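Local coordinates for protein 2-hydroxyisobutyryl-CoA synthetase (Aquincola tertiaricarbonis, PDB 6HDY) that belongs to the ANL superfamily of AMP-binding enzymes, as a CoA synthetase with a large N-terminal and a smaller C-terminal domain, at residues 66-78 and 91-103. Sequence-based numbering, arbitrary orientation.
Sequences PFYRRKWEEAGFQ and RVPVVKKTDLRES. With SO4 (sulfate ion), chain D.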
ATOM      1  N   PRO A  66      -9.880 -22.150  21.451  1.00 51.01           N
ATOM      2  CA  PRO A  66      -9.248 -23.100  22.385  1.00 53.04           C
ATOM      3  C   PRO A  66      -7.994 -22.517  23.044  1.00 55.57           C
ATOM      4  O   PRO A  66      -7.597 -23.006  24.087  1.00 57.44           O
ATOM      5  CB  PRO A  66      -8.955 -24.334  21.510  1.00 56.61           C
ATOM      6  CG  PRO A  66      -9.768 -24.147  20.275  1.00 59.87           C
ATOM      7  CD  PRO A  66      -9.848 -22.667  20.067  1.00 51.74           C
ATOM      8  N   PHE A  67      -7.403 -21.450  22.465  1.00 49.70           N
ATOM      9  CA  PHE A  67      -6.250 -20.744  23.025  1.00 47.40           C
ATOM     10  C   PHE A  67      -6.653 -20.139  24.356  1.00 51.58           C
ATOM     11  O   PHE A  67      -5.935 -20.322  25.336  1.00 52.30           O
ATOM     12  CB  PHE A  67      -5.752 -19.636  22.065  1.00 46.08           C
ATOM     13  CG  PHE A  67      -4.773 -18.663  22.685  1.00 45.18           C
ATOM     14  CD1 PHE A  67      -3.437 -19.007  22.850  1.00 48.70           C
ATOM     15  CD2 PHE A  67      -5.197 -17.420  23.140  1.00 45.05           C
ATOM     16  CE1 PHE A  67      -2.541 -18.125  23.468  1.00 47.77           C
ATOM     17  CE2 PHE A  67      -4.300 -16.540  23.748  1.00 46.33           C
ATOM     18  CZ  PHE A  67      -2.976 -16.900  23.903  1.00 44.76           C
ATOM     19  N   TYR A  68      -7.787 -19.394  24.383  1.00 46.56           N
ATOM     20  CA  TYR A  68      -8.321 -18.800  25.597  1.00 45.75           C
ATOM     21  C   TYR A  68      -8.878 -19.850  26.543  1.00 54.46           C
ATOM     22  O   TYR A  68      -8.627 -19.754  27.736  1.00 55.62           O
ATOM     23  CB  TYR A  68      -9.365 -17.725  25.288  1.00 44.70           C
ATOM     24  CG  TYR A  68      -8.738 -16.466  24.747  1.00 41.75           C
ATOM     25  CD1 TYR A  68      -7.928 -15.665  25.552  1.00 41.15           C
ATOM     26  CD2 TYR A  68      -8.940 -16.074  23.428  1.00 41.12           C
ATOM     27  CE1 TYR A  68      -7.308 -14.527  25.046  1.00 37.86           C
ATOM     28  CE2 TYR A  68      -8.346 -14.919  22.919  1.00 39.59           C
ATOM     29  CZ  TYR A  68      -7.538 -14.144  23.737  1.00 41.54           C
ATOM     30  OH  TYR A  68      -6.944 -13.011  23.247  1.00 37.80           O
ATOM     31  N   ARG A  69      -9.584 -20.869  26.029  1.00 54.68           N
ATOM     32  CA  ARG A  69     -10.116 -21.968  26.858  1.00 58.18           C
ATOM     33  C   ARG A  69      -8.975 -22.667  27.640  1.00 64.50           C
ATOM     34  O   ARG A  69      -9.101 -22.832  28.852  1.00 64.51           O
ATOM     35  CB  ARG A  69     -10.952 -22.960  26.015  1.00 56.56           C
ATOM     36  CG  ARG A  69     -11.461 -24.188  26.776  1.00 68.16           C
ATOM     37  CD  ARG A  69     -12.847 -24.039  27.398  1.00 73.74           C
ATOM     38  NE  ARG A  69     -13.879 -23.823  26.385  1.00 76.63           N
ATOM     39  CZ  ARG A  69     -14.659 -24.771  25.871  1.00 89.83           C
ATOM     40  NH1 ARG A  69     -14.584 -26.021  26.320  1.00 82.05           N
ATOM     41  NH2 ARG A  69     -15.532 -24.474  24.921  1.00 70.96           N
ATOM     42  N   ARG A  70      -7.839 -22.984  26.957  1.00 61.48           N
ATOM     43  CA  ARG A  70      -6.652 -23.618  27.555  1.00 61.89           C
ATOM     44  C   ARG A  70      -5.931 -22.710  28.541  1.00 62.98           C
ATOM     45  O   ARG A  70      -5.573 -23.161  29.632  1.00 65.04           O
ATOM     46  CB  ARG A  70      -5.658 -24.066  26.475  1.00 59.77           C
ATOM     47  CG  ARG A  70      -5.925 -25.462  25.926  1.00 68.20           C
ATOM     48  CD  ARG A  70      -4.837 -25.883  24.947  1.00 76.97           C
ATOM     49  NE  ARG A  70      -4.742 -24.976  23.795  1.00 77.41           N
ATOM     50  CZ  ARG A  70      -5.408 -25.137  22.655  1.00 82.29           C
ATOM     51  NH1 ARG A  70      -6.220 -26.177  22.493  1.00 69.13           N
ATOM     52  NH2 ARG A  70      -5.268 -24.263  21.669  1.00 56.74           N
ATOM     53  N   LYS A  71      -5.708 -21.443  28.153  1.00 55.72           N
ATOM     54  CA  LYS A  71      -4.989 -20.446  28.948  1.00 53.53           C
ATOM     55  C   LYS A  71      -5.726 -20.123  30.226  1.00 56.71           C
ATOM     56  O   LYS A  71      -5.111 -20.095  31.293  1.00 56.76           O
ATOM     57  CB  LYS A  71      -4.719 -19.159  28.135  1.00 53.13           C
ATOM     58  CG  LYS A  71      -3.658 -18.277  28.772  1.00 57.79           C
ATOM     59  CD  LYS A  71      -3.584 -16.884  28.160  1.00 64.24           C
ATOM     60  CE  LYS A  71      -2.197 -16.277  28.243  1.00 62.57           C
ATOM     61  NZ  LYS A  71      -1.524 -16.534  29.555  1.00 77.41           N
ATOM     62  N   TRP A  72      -7.042 -19.883  30.116  1.00 52.96           N
ATOM     63  CA  TRP A  72      -7.894 -19.551  31.257  1.00 53.18           C
ATOM     64  C   TRP A  72      -8.030 -20.687  32.224  1.00 61.23           C
ATOM     65  O   TRP A  72      -7.943 -20.440  33.429  1.00 62.74           O
ATOM     66  CB  TRP A  72      -9.253 -19.017  30.815  1.00 50.73           C
ATOM     67  CG  TRP A  72      -9.155 -17.706  30.092  1.00 48.67           C
ATOM     68  CD1 TRP A  72      -8.065 -16.884  30.010  1.00 48.98           C
ATOM     69  CD2 TRP A  72     -10.182 -17.092  29.310  1.00 47.82           C
ATOM     70  NE1 TRP A  72      -8.368 -15.776  29.267  1.00 46.10           N
ATOM     71  CE2 TRP A  72      -9.655 -15.888  28.802  1.00 48.85           C
ATOM     72  CE3 TRP A  72     -11.505 -17.439  28.994  1.00 50.93           C
ATOM     73  CZ2 TRP A  72     -10.415 -15.013  28.016  1.00 47.49           C
ATOM     74  CZ3 TRP A  72     -12.241 -16.594  28.180  1.00 51.15           C
ATOM     75  CH2 TRP A  72     -11.704 -15.392  27.713  1.00 48.98           C
ATOM     76  N   GLU A  73      -8.181 -21.929  31.719  1.00 59.75           N
ATOM     77  CA  GLU A  73      -8.283 -23.132  32.566  1.00 62.70           C
ATOM     78  C   GLU A  73      -7.002 -23.309  33.407  1.00 67.58           C
ATOM     79  O   GLU A  73      -7.089 -23.626  34.595  1.00 68.94           O
ATOM     80  CB  GLU A  73      -8.548 -24.385  31.717  1.00 65.83           C
ATOM     81  CG  GLU A  73      -9.996 -24.570  31.275  1.00 72.53           C
ATOM     82  CD  GLU A  73     -10.242 -25.675  30.259  1.00 89.42           C
ATOM     83  OE1 GLU A  73     -11.424 -25.923  29.927  1.00 67.49           O
ATOM     84  OE2 GLU A  73      -9.256 -26.290  29.790  1.00 90.38           O
ATOM     85  N   GLU A  74      -5.830 -23.044  32.790  1.00 63.29           N
ATOM     86  CA  GLU A  74      -4.500 -23.107  33.397  1.00 64.55           C
ATOM     87  C   GLU A  74      -4.349 -22.086  34.549  1.00 66.37           C
ATOM     88  O   GLU A  74      -3.747 -22.424  35.576  1.00 68.84           O
ATOM     89  CB  GLU A  74      -3.413 -22.915  32.307  1.00 65.10           C
ATOM     90  CG  GLU A  74      -1.960 -23.000  32.770  1.00 82.88           C
ATOM     91  CD  GLU A  74      -1.564 -24.244  33.545  1.00120.96           C
ATOM     92  OE1 GLU A  74      -1.381 -25.310  32.914  1.00126.35           O
ATOM     93  OE2 GLU A  74      -1.434 -24.148  34.788  1.00121.31           O
ATOM     94  N   ALA A  75      -4.938 -20.871  34.400  1.00 58.13           N
ATOM     95  CA  ALA A  75      -4.908 -19.815  35.426  1.00 57.02           C
ATOM     96  C   ALA A  75      -6.082 -19.877  36.424  1.00 64.30           C
ATOM     97  O   ALA A  75      -6.193 -19.013  37.303  1.00 64.81           O
ATOM     98  CB  ALA A  75      -4.843 -18.445  34.775  1.00 54.24           C
ATOM     99  N   GLY A  76      -6.923 -20.902  36.285  1.00 62.74           N
ATOM    100  CA  GLY A  76      -8.087 -21.137  37.136  1.00 64.22           C
ATOM    101  C   GLY A  76      -9.209 -20.140  36.928  1.00 65.16           C
ATOM    102  O   GLY A  76      -9.839 -19.708  37.894  1.00 66.93           O
ATOM    103  N   PHE A  77      -9.476 -19.780  35.669  1.00 57.52           N
ATOM    104  CA  PHE A  77     -10.513 -18.817  35.321  1.00 54.40           C
ATOM    105  C   PHE A  77     -11.585 -19.373  34.365  1.00 58.61           C
ATOM    106  O   PHE A  77     -11.281 -20.037  33.370  1.00 57.55           O
ATOM    107  CB  PHE A  77      -9.898 -17.505  34.774  1.00 51.52           C
ATOM    108  CG  PHE A  77     -10.928 -16.500  34.314  1.00 50.30           C
ATOM    109  CD1 PHE A  77     -11.699 -15.797  35.237  1.00 52.54           C
ATOM    110  CD2 PHE A  77     -11.180 -16.306  32.957  1.00 49.49           C
ATOM    111  CE1 PHE A  77     -12.680 -14.895  34.811  1.00 52.25           C
ATOM    112  CE2 PHE A  77     -12.162 -15.408  32.532  1.00 51.06           C
ATOM    113  CZ  PHE A  77     -12.914 -14.718  33.460  1.00 50.44           C
ATOM    114  N   GLN A  78     -12.838 -19.020  34.670  1.00 55.70           N
ATOM    115  CA  GLN A  78     -14.069 -19.346  33.954  1.00 57.23           C
ATOM    116  C   GLN A  78     -14.821 -17.997  33.753  1.00 60.06           C
ATOM    117  O   GLN A  78     -14.888 -17.227  34.717  1.00 59.26           O
ATOM    118  CB  GLN A  78     -14.894 -20.284  34.851  1.00 62.67           C
ATOM    119  CG  GLN A  78     -16.162 -20.794  34.231  1.00 72.58           C
ATOM    120  CD  GLN A  78     -16.611 -22.023  34.934  1.00 87.45           C
ATOM    121  OE1 GLN A  78     -15.929 -23.047  34.918  1.00 85.65           O
ATOM    122  NE2 GLN A  78     -17.773 -21.949  35.552  1.00 84.71           N
ATOM    123  N   ARG A  91      -8.028 -12.136  38.080  1.00 50.16           N
ATOM    124  CA  ARG A  91      -8.270 -13.520  37.665  1.00 50.75           C
ATOM    125  C   ARG A  91      -7.847 -13.852  36.244  1.00 52.21           C
ATOM    126  O   ARG A  91      -7.394 -14.975  35.998  1.00 51.94           O
ATOM    127  CB  ARG A  91      -9.748 -13.918  37.870  1.00 51.53           C
ATOM    128  CG  ARG A  91     -10.279 -13.712  39.274  1.00 55.33           C
ATOM    129  CD  ARG A  91     -11.774 -13.970  39.325  1.00 63.47           C
ATOM    130  NE  ARG A  91     -12.302 -13.825  40.682  1.00 71.08           N
ATOM    131  CZ  ARG A  91     -12.326 -14.794  41.591  1.00 91.41           C
ATOM    132  NH1 ARG A  91     -12.822 -14.565  42.800  1.00 84.34           N
ATOM    133  NH2 ARG A  91     -11.857 -16.004  41.299  1.00 79.58           N
ATOM    134  N   VAL A  92      -8.032 -12.903  35.310  1.00 46.62           N
ATOM    135  CA  VAL A  92      -7.725 -13.114  33.896  1.00 44.40           C
ATOM    136  C   VAL A  92      -6.218 -12.958  33.627  1.00 47.74           C
ATOM    137  O   VAL A  92      -5.668 -11.865  33.803  1.00 44.79           O
ATOM    138  CB  VAL A  92      -8.607 -12.252  32.947  1.00 46.09           C
ATOM    139  CG1 VAL A  92      -8.363 -12.598  31.478  1.00 44.47           C
ATOM    140  CG2 VAL A  92     -10.084 -12.381  33.289  1.00 47.17           C
ATOM    141  N   PRO A  93      -5.533 -14.050  33.189  1.00 46.60           N
ATOM    142  CA  PRO A  93      -4.096 -13.931  32.876  1.00 45.23           C
ATOM    143  C   PRO A  93      -3.862 -13.074  31.632  1.00 45.80           C
ATOM    144  O   PRO A  93      -4.660 -13.132  30.685  1.00 44.86           O
ATOM    145  CB  PRO A  93      -3.673 -15.384  32.636  1.00 48.42           C
ATOM    146  CG  PRO A  93      -4.909 -16.050  32.131  1.00 53.77           C
ATOM    147  CD  PRO A  93      -6.039 -15.411  32.887  1.00 49.38           C
ATOM    148  N   VAL A  94      -2.788 -12.274  31.637  1.00 40.69           N
ATOM    149  CA  VAL A  94      -2.453 -11.460  30.471  1.00 38.70           C
ATOM    150  C   VAL A  94      -1.929 -12.332  29.322  1.00 43.21           C
ATOM    151  O   VAL A  94      -1.273 -13.353  29.547  1.00 43.66           O
ATOM    152  CB  VAL A  94      -1.472 -10.289  30.756  1.00 41.56           C
ATOM    153  CG1 VAL A  94      -2.095  -9.258  31.674  1.00 41.09           C
ATOM    154  CG2 VAL A  94      -0.125 -10.782  31.298  1.00 42.52           C
ATOM    155  N   VAL A  95      -2.199 -11.904  28.097  1.00 39.54           N
ATOM    156  CA  VAL A  95      -1.684 -12.557  26.900  1.00 39.08           C
ATOM    157  C   VAL A  95      -0.370 -11.854  26.563  1.00 42.06           C
ATOM    158  O   VAL A  95      -0.309 -10.635  26.615  1.00 40.09           O
ATOM    159  CB  VAL A  95      -2.675 -12.453  25.719  1.00 40.72           C
ATOM    160  CG1 VAL A  95      -2.056 -13.028  24.433  1.00 39.53           C
ATOM    161  CG2 VAL A  95      -4.001 -13.137  26.059  1.00 41.62           C
ATOM    162  N   LYS A  96       0.667 -12.623  26.254  1.00 41.87           N
ATOM    163  CA  LYS A  96       1.967 -12.117  25.811  1.00 41.19           C
ATOM    164  C   LYS A  96       2.084 -12.350  24.290  1.00 42.86           C
ATOM    165  O   LYS A  96       1.462 -13.273  23.760  1.00 41.49           O
ATOM    166  CB  LYS A  96       3.105 -12.838  26.554  1.00 45.87           C
ATOM    167  CG  LYS A  96       3.250 -12.439  28.024  1.00 62.88           C
ATOM    168  CD  LYS A  96       4.247 -13.340  28.743  1.00 76.04           C
ATOM    169  CE  LYS A  96       4.558 -12.884  30.151  1.00 94.02           C
ATOM    170  NZ  LYS A  96       5.412 -13.869  30.877  1.00107.57           N
ATOM    171  N   LYS A  97       2.883 -11.524  23.591  1.00 41.15           N
ATOM    172  CA  LYS A  97       3.130 -11.683  22.145  1.00 40.75           C
ATOM    173  C   LYS A  97       3.781 -13.063  21.845  1.00 46.01           C
ATOM    174  O   LYS A  97       3.452 -13.698  20.839  1.00 45.83           O
ATOM    175  CB  LYS A  97       3.980 -10.527  21.607  1.00 42.95           C
ATOM    176  CG  LYS A  97       3.158  -9.420  20.941  1.00 54.08           C
ATOM    177  CD  LYS A  97       3.102  -8.146  21.767  1.00 56.91           C
ATOM    178  CE  LYS A  97       4.252  -7.217  21.498  1.00 52.24           C
ATOM    179  NZ  LYS A  97       4.762  -6.613  22.762  1.00 59.76           N
ATOM    180  N   THR A  98       4.615 -13.567  22.775  1.00 43.84           N
ATOM    181  CA  THR A  98       5.229 -14.893  22.676  1.00 46.11           C
ATOM    182  C   THR A  98       4.143 -16.000  22.692  1.00 49.92           C
ATOM    183  O   THR A  98       4.338 -17.032  22.041  1.00 51.53           O
ATOM    184  CB  THR A  98       6.254 -15.121  23.805  1.00 61.40           C
ATOM    185  OG1 THR A  98       5.578 -15.111  25.060  1.00 67.20           O
ATOM    186  CG2 THR A  98       7.365 -14.081  23.819  1.00 61.07           C
ATOM    187  N   ASP A  99       2.996 -15.771  23.411  1.00 42.74           N
ATOM    188  CA  ASP A  99       1.894 -16.743  23.473  1.00 42.83           C
ATOM    189  C   ASP A  99       1.188 -16.842  22.130  1.00 44.72           C
ATOM    190  O   ASP A  99       0.824 -17.926  21.716  1.00 45.68           O
ATOM    191  CB  ASP A  99       0.887 -16.394  24.599  1.00 44.20           C
ATOM    192  CG  ASP A  99       1.487 -16.342  25.998  1.00 50.69           C
ATOM    193  OD1 ASP A  99       2.405 -17.150  26.284  1.00 53.93           O
ATOM    194  OD2 ASP A  99       1.010 -15.532  26.816  1.00 51.01           O
ATOM    195  N   LEU A 100       1.037 -15.707  21.431  1.00 41.67           N
ATOM    196  CA  LEU A 100       0.414 -15.632  20.110  1.00 41.06           C
ATOM    197  C   LEU A 100       1.241 -16.393  19.059  1.00 47.51           C
ATOM    198  O   LEU A 100       0.681 -17.130  18.242  1.00 47.21           O
ATOM    199  CB  LEU A 100       0.279 -14.149  19.714  1.00 38.31           C
ATOM    200  CG  LEU A 100      -1.025 -13.419  20.048  1.00 40.49           C
ATOM    201  CD1 LEU A 100      -1.896 -14.162  21.068  1.00 41.17           C
ATOM    202  CD2 LEU A 100      -0.760 -11.987  20.403  1.00 38.20           C
ATOM    203  N   ARG A 101       2.578 -16.214  19.107  1.00 45.78           N
ATOM    204  CA  ARG A 101       3.543 -16.861  18.222  1.00 46.79           C
ATOM    205  C   ARG A 101       3.427 -18.377  18.362  1.00 53.03           C
ATOM    206  O   ARG A 101       3.290 -19.078  17.354  1.00 54.01           O
ATOM    207  CB  ARG A 101       4.980 -16.380  18.529  1.00 45.09           C
ATOM    208  CG  ARG A 101       5.288 -14.971  18.042  1.00 55.51           C
ATOM    209  CD  ARG A 101       6.676 -14.494  18.462  1.00 63.12           C
ATOM    210  NE  ARG A 101       6.690 -13.051  18.716  1.00 72.70           N
ATOM    211  CZ  ARG A 101       7.286 -12.472  19.756  1.00 90.85           C
ATOM    212  NH1 ARG A 101       7.945 -13.204  20.645  1.00 79.48           N
ATOM    213  NH2 ARG A 101       7.236 -11.153  19.908  1.00 75.74           N
ATOM    214  N   GLU A 102       3.439 -18.878  19.613  1.00 50.68           N
ATOM    215  CA  GLU A 102       3.335 -20.316  19.919  1.00 52.63           C
ATOM    216  C   GLU A 102       2.019 -20.914  19.413  1.00 54.49           C
ATOM    217  O   GLU A 102       2.030 -21.980  18.797  1.00 55.92           O
ATOM    218  CB  GLU A 102       3.531 -20.567  21.417  1.00 55.74           C
ATOM    219  CG  GLU A 102       4.969 -20.371  21.875  1.00 70.61           C
ATOM    220  CD  GLU A 102       5.210 -20.210  23.365  1.00103.68           C
ATOM    221  OE1 GLU A 102       4.251 -20.358  24.162  1.00104.47           O
ATOM    222  OE2 GLU A 102       6.374 -19.935  23.736  1.00102.74           O
ATOM    223  N   SER A 103       0.902 -20.181  19.607  1.00 48.90           N
ATOM    224  CA  SER A 103      -0.436 -20.576  19.151  1.00 48.60           C
ATOM    225  C   SER A 103      -0.483 -20.673  17.614  1.00 51.60           C
ATOM    226  O   SER A 103      -1.093 -21.591  17.074  1.00 51.84           O
ATOM    227  CB  SER A 103      -1.479 -19.585  19.660  1.00 49.32           C
ATOM    228  OG  SER A 103      -2.777 -20.012  19.285  1.00 59.92           O
TER
HETATM  229  S   SO4 D 503      -1.914 -22.726  22.068  1.00 80.79           S
HETATM  230  O1  SO4 D 503      -2.969 -22.475  21.056  1.00 76.64           O
HETATM  231  O2  SO4 D 503      -0.936 -23.708  21.573  1.00 82.04           O
HETATM  232  O3  SO4 D 503      -2.559 -23.234  23.295  1.00 82.52           O
HETATM  233  O4  SO4 D 503      -1.172 -21.496  22.412  1.00 81.90           O
HETATM  234  O   HOH W   1      -6.431 -13.473  28.594  1.00 39.48           O
HETATM  235  O   HOH W   2     -10.595 -17.125  38.827  1.00 48.11           O
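From Phe-67 beside Ser-103 (CA atoms 7.0 Å apart) to Phe-77 beside Arg-91 (6.2 Å), helix 66-74 and the turn after it lie against the extended 92-96 segment and following helix, in the AMP-binding domain of an ANL-superfamily synthetase. The axes of helices 66-74 and 97-103 come no closer than 11.8 Å, with N-to-C directions 126° apart, while a Schellman motif at Gly-76 ends the first. Phe-67 illustrates how one helix can serve loop and helix alike: with CG anti to its backbone N (chi1 167°), its ring edge meets Asp-99 CB and, at CZ, Val-95 CG1 at 4.0 Å. Lys-71 crosses Asp-99 at about a right angle, its chain bent at the last torsion; NZ makes a weak hydrogen bond to Val-94 O and a long salt bridge to Asp-99, whose OD2 accepts the N-cap amide of Lys-96. Pro-93 CG packs on Ala-75 CB at 3.6 Å, and Val-92 CG2 makes a CH-pi contact over one Phe-77 face. Water joins Trp-72 NE1 to Pro-93 O. A sulfate, probably from the crystallisation liquor, links the helices: Ser-103 OG, also hydrogen-bonded to Asp-112 N, donates to O1 at 3.0 Å, and Arg-70 NE reaches O3 at 2.8 Å.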